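Local coordinates for rhamnosidase B (Bacillus sp., PDB 2OKX), which probably hydrolyses terminal alpha-L-rhamnosyl linkages as a family 78 glycoside hydrolase, at residues R133-S141 with V153-W163. Sequence-based numbering, arbitrary orientation. Where two conformers were deposited one is given.
Sequences RLGGQRSNS and VIDARELAEDW
Two backbone bonds clip Q137 against I154 in a single bridge: R138 N gives to V153 O at 3.0 Å, and D155 N gives to G136 O at 2.9 Å. Just ahead, L134 to Q137 make a type II turn; G136 sits third in it with positive phi (84°), and a side chain there would run into D155 O. From the bridge R138 reaches across to E158, end-on: NH2 meets E158 OE1 at 2.9 Å in the guanidinium plane, while NH1 gives to OE2, the two flat groups standing 66° apart. With CG beside the backbone N (chi1 -50°), R138 rests that carbon 3.8 Å from V153 CG1. Both segments belong to the family's N-terminal domain, yet strand 153-155 pairs in parallel with strand 485-489 of the concanavalin-like domain and so ties the loop after strand 130-133 to a second sheet. R138 NH2 also makes a longer salt bridge to D155 OD1 (3.4 Å), a carboxylate R157 holds side-on, its backbone N bonding OD2 to close an Asx turn. A leucine in place of R138 would probably strand the E158 carboxylate without its charged mate and leave the D155-R157 pair cut off from it. A water links G136 N to E158 OE2, and I154 CD1 packs on Q137 CG at 3.5 Å.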
loop_
_atom_site.group_PDB
_atom_site.type_symbol
_atom_site.label_atom_id
_atom_site.label_comp_id
_atom_site.label_asym_id
_atom_site.label_seq_id
_atom_site.Cartn_x
_atom_site.Cartn_y
_atom_site.Cartn_z
ATOM N N ARG A 133 -16.898 -22.277 -8.313
ATOM C CA ARG A 133 -16.306 -20.965 -8.520
ATOM C C ARG A 133 -17.421 -19.938 -8.433
ATOM O O ARG A 133 -18.579 -20.249 -8.723
ATOM C CB ARG A 133 -15.647 -20.865 -9.897
ATOM C CG ARG A 133 -14.275 -21.500 -9.998
ATOM C CD ARG A 133 -13.561 -20.978 -11.230
ATOM N NE ARG A 133 -13.458 -19.520 -11.195
ATOM C CZ ARG A 133 -13.052 -18.771 -12.214
ATOM N NH1 ARG A 133 -12.706 -19.337 -13.362
ATOM N NH2 ARG A 133 -12.999 -17.455 -12.085
ATOM N N LEU A 134 -17.079 -18.718 -8.030
ATOM C CA LEU A 134 -18.073 -17.657 -7.958
ATOM C C LEU A 134 -18.516 -17.390 -9.390
ATOM O O LEU A 134 -17.701 -17.036 -10.244
ATOM C CB LEU A 134 -17.466 -16.386 -7.365
ATOM C CG LEU A 134 -18.402 -15.178 -7.269
ATOM C CD1 LEU A 134 -19.494 -15.457 -6.245
ATOM C CD2 LEU A 134 -17.603 -13.943 -6.864
ATOM N N GLY A 135 -19.807 -17.565 -9.651
ATOM C CA GLY A 135 -20.324 -17.348 -10.988
ATOM C C GLY A 135 -20.110 -15.948 -11.536
ATOM O O GLY A 135 -20.343 -14.958 -10.842
ATOM N N GLY A 136 -19.658 -15.868 -12.784
ATOM C CA GLY A 136 -19.439 -14.579 -13.412
ATOM C C GLY A 136 -18.107 -13.902 -13.128
ATOM O O GLY A 136 -17.771 -12.918 -13.783
ATOM N N GLN A 137 -17.348 -14.409 -12.162
ATOM C CA GLN A 137 -16.059 -13.811 -11.834
ATOM C C GLN A 137 -15.022 -14.212 -12.878
ATOM O O GLN A 137 -14.645 -15.378 -12.973
ATOM C CB GLN A 137 -15.608 -14.249 -10.442
ATOM C CG GLN A 137 -14.325 -13.568 -9.979
ATOM C CD GLN A 137 -13.083 -14.399 -10.240
ATOM O OE1 GLN A 137 -12.022 -13.867 -10.562
ATOM N NE2 GLN A 137 -13.205 -15.709 -10.078
ATOM N N ARG A 138 -14.569 -13.234 -13.657
ATOM C CA ARG A 138 -13.594 -13.470 -14.718
ATOM C C ARG A 138 -12.165 -13.551 -14.199
ATOM O O ARG A 138 -11.628 -12.574 -13.672
ATOM C CB ARG A 138 -13.687 -12.361 -15.767
ATOM C CG ARG A 138 -15.097 -12.089 -16.276
ATOM C CD ARG A 138 -15.827 -13.372 -16.665
ATOM N NE ARG A 138 -17.074 -13.100 -17.380
ATOM C CZ ARG A 138 -18.051 -13.988 -17.553
ATOM N NH1 ARG A 138 -17.937 -15.216 -17.058
ATOM N NH2 ARG A 138 -19.142 -13.648 -18.222
ATOM N N SER A 139 -11.547 -14.717 -14.363
ATOM C CA SER A 139 -10.184 -14.931 -13.902
ATOM C C SER A 139 -9.126 -14.250 -14.760
ATOM O O SER A 139 -7.934 -14.376 -14.483
ATOM C CB SER A 139 -9.886 -16.429 -13.809
ATOM O OG SER A 139 -10.576 -17.008 -12.716
ATOM N N ASN A 140 -9.545 -13.543 -15.802
ATOM C CA ASN A 140 -8.583 -12.839 -16.643
ATOM C C ASN A 140 -8.603 -11.331 -16.369
ATOM O O ASN A 140 -8.014 -10.554 -17.125
ATOM C CB ASN A 140 -8.855 -13.087 -18.133
ATOM C CG ASN A 140 -10.159 -12.468 -18.609
ATOM O OD1 ASN A 140 -10.279 -12.061 -19.767
ATOM N ND2 ASN A 140 -11.144 -12.407 -17.726
ATOM N N SER A 141 -9.267 -10.920 -15.289
ATOM C CA SER A 141 -9.343 -9.498 -14.956
ATOM C C SER A 141 -7.937 -8.940 -14.707
ATOM O O SER A 141 -7.002 -9.688 -14.419
ATOM C CB SER A 141 -10.253 -9.272 -13.738
ATOM O OG SER A 141 -9.692 -9.806 -12.558
ATOM N N VAL A 153 -13.719 -8.284 -12.349
ATOM C CA VAL A 153 -14.702 -8.096 -13.410
ATOM C C VAL A 153 -15.724 -9.191 -13.113
ATOM O O VAL A 153 -15.406 -10.382 -13.189
ATOM C CB VAL A 153 -14.099 -8.320 -14.805
ATOM C CG1 VAL A 153 -15.210 -8.350 -15.846
ATOM C CG2 VAL A 153 -13.118 -7.205 -15.129
ATOM N N ILE A 154 -16.938 -8.783 -12.753
ATOM C CA ILE A 154 -17.993 -9.722 -12.389
ATOM C C ILE A 154 -19.243 -9.575 -13.244
ATOM O O ILE A 154 -19.819 -8.493 -13.324
ATOM C CB ILE A 154 -18.432 -9.514 -10.913
ATOM C CG1 ILE A 154 -17.215 -9.505 -9.984
ATOM C CG2 ILE A 154 -19.424 -10.597 -10.507
ATOM C CD1 ILE A 154 -16.491 -10.833 -9.873
ATOM N N ASP A 155 -19.666 -10.666 -13.874
ATOM C CA ASP A 155 -20.878 -10.642 -14.683
ATOM C C ASP A 155 -21.957 -11.308 -13.837
ATOM O O ASP A 155 -22.036 -12.538 -13.757
ATOM C CB ASP A 155 -20.668 -11.405 -15.991
ATOM C CG ASP A 155 -21.845 -11.270 -16.934
ATOM O OD1 ASP A 155 -21.646 -11.416 -18.161
ATOM O OD2 ASP A 155 -22.969 -11.025 -16.448
ATOM N N ALA A 156 -22.776 -10.478 -13.199
ATOM C CA ALA A 156 -23.835 -10.947 -12.314
ATOM C C ALA A 156 -24.874 -11.842 -12.983
ATOM O O ALA A 156 -25.616 -12.548 -12.304
ATOM C CB ALA A 156 -24.517 -9.751 -11.654
ATOM N N ARG A 157 -24.936 -11.816 -14.307
ATOM C CA ARG A 157 -25.893 -12.658 -15.018
ATOM C C ARG A 157 -25.572 -14.143 -14.833
ATOM O O ARG A 157 -26.441 -14.999 -15.001
ATOM C CB ARG A 157 -25.902 -12.302 -16.504
ATOM C CG ARG A 157 -26.454 -10.919 -16.777
ATOM C CD ARG A 157 -26.259 -10.519 -18.220
ATOM N NE ARG A 157 -24.849 -10.494 -18.596
ATOM C CZ ARG A 157 -24.403 -10.043 -19.764
ATOM N NH1 ARG A 157 -25.259 -9.579 -20.669
ATOM N NH2 ARG A 157 -23.103 -10.059 -20.030
ATOM N N GLU A 158 -24.328 -14.444 -14.470
ATOM C CA GLU A 158 -23.900 -15.826 -14.263
ATOM C C GLU A 158 -23.633 -16.112 -12.792
ATOM O O GLU A 158 -23.134 -17.182 -12.440
ATOM C CB GLU A 158 -22.628 -16.109 -15.064
ATOM C CG GLU A 158 -22.729 -15.726 -16.523
ATOM C CD GLU A 158 -21.435 -15.950 -17.273
ATOM O OE1 GLU A 158 -21.348 -15.505 -18.434
ATOM O OE2 GLU A 158 -20.507 -16.569 -16.707
ATOM N N LEU A 159 -23.968 -15.152 -11.935
ATOM C CA LEU A 159 -23.744 -15.293 -10.502
ATOM C C LEU A 159 -25.012 -15.653 -9.732
ATOM O O LEU A 159 -26.056 -15.027 -9.907
ATOM C CB LEU A 159 -23.147 -13.989 -9.944
ATOM C CG LEU A 159 -22.851 -13.831 -8.447
ATOM C CD1 LEU A 159 -24.118 -13.550 -7.681
ATOM C CD2 LEU A 159 -22.178 -15.075 -7.926
ATOM N N ALA A 160 -24.906 -16.672 -8.882
ATOM C CA ALA A 160 -26.023 -17.104 -8.049
ATOM C C ALA A 160 -25.992 -16.211 -6.805
ATOM O O ALA A 160 -25.316 -16.518 -5.824
ATOM C CB ALA A 160 -25.851 -18.573 -7.660
ATOM N N GLU A 161 -26.727 -15.104 -6.867
ATOM C CA GLU A 161 -26.786 -14.111 -5.796
ATOM C C GLU A 161 -26.956 -14.623 -4.368
ATOM O O GLU A 161 -26.324 -14.103 -3.449
ATOM C CB GLU A 161 -27.887 -13.087 -6.101
ATOM C CG GLU A 161 -29.304 -13.632 -6.002
ATOM C CD GLU A 161 -30.338 -12.703 -6.618
ATOM O OE1 GLU A 161 -30.369 -12.589 -7.863
ATOM O OE2 GLU A 161 -31.115 -12.085 -5.859
ATOM N N ASP A 162 -27.797 -15.636 -4.173
ATOM C CA ASP A 162 -28.034 -16.161 -2.831
ATOM C C ASP A 162 -27.200 -17.381 -2.451
ATOM O O ASP A 162 -27.593 -18.144 -1.571
ATOM C CB ASP A 162 -29.518 -16.505 -2.657
ATOM C CG ASP A 162 -30.432 -15.331 -2.962
ATOM O OD1 ASP A 162 -30.126 -14.201 -2.525
ATOM O OD2 ASP A 162 -31.466 -15.540 -3.632
ATOM N N TRP A 163 -26.043 -17.553 -3.083
ATOM C CA TRP A 163 -25.191 -18.707 -2.801
ATOM C C TRP A 163 -24.752 -18.858 -1.344
ATOM O O TRP A 163 -24.372 -19.950 -0.917
ATOM C CB TRP A 163 -23.941 -18.680 -3.690
ATOM C CG TRP A 163 -22.947 -17.605 -3.325
ATOM C CD1 TRP A 163 -22.890 -16.335 -3.821
ATOM C CD2 TRP A 163 -21.885 -17.712 -2.369
ATOM N NE1 TRP A 163 -21.858 -15.643 -3.234
ATOM C CE2 TRP A 163 -21.225 -16.464 -2.339
ATOM C CE3 TRP A 163 -21.427 -18.741 -1.537
ATOM C CZ2 TRP A 163 -20.128 -16.215 -1.504
ATOM C CZ3 TRP A 163 -20.334 -18.495 -0.706
ATOM C CH2 TRP A 163 -19.698 -17.239 -0.698
HETATM O O HOH W 1 -22.513 -18.300 -8.442
HETATM O O HOH W 2 -19.484 -17.966 -14.757
HETATM O O HOH W 3 -12.496 -11.025 -11.622
#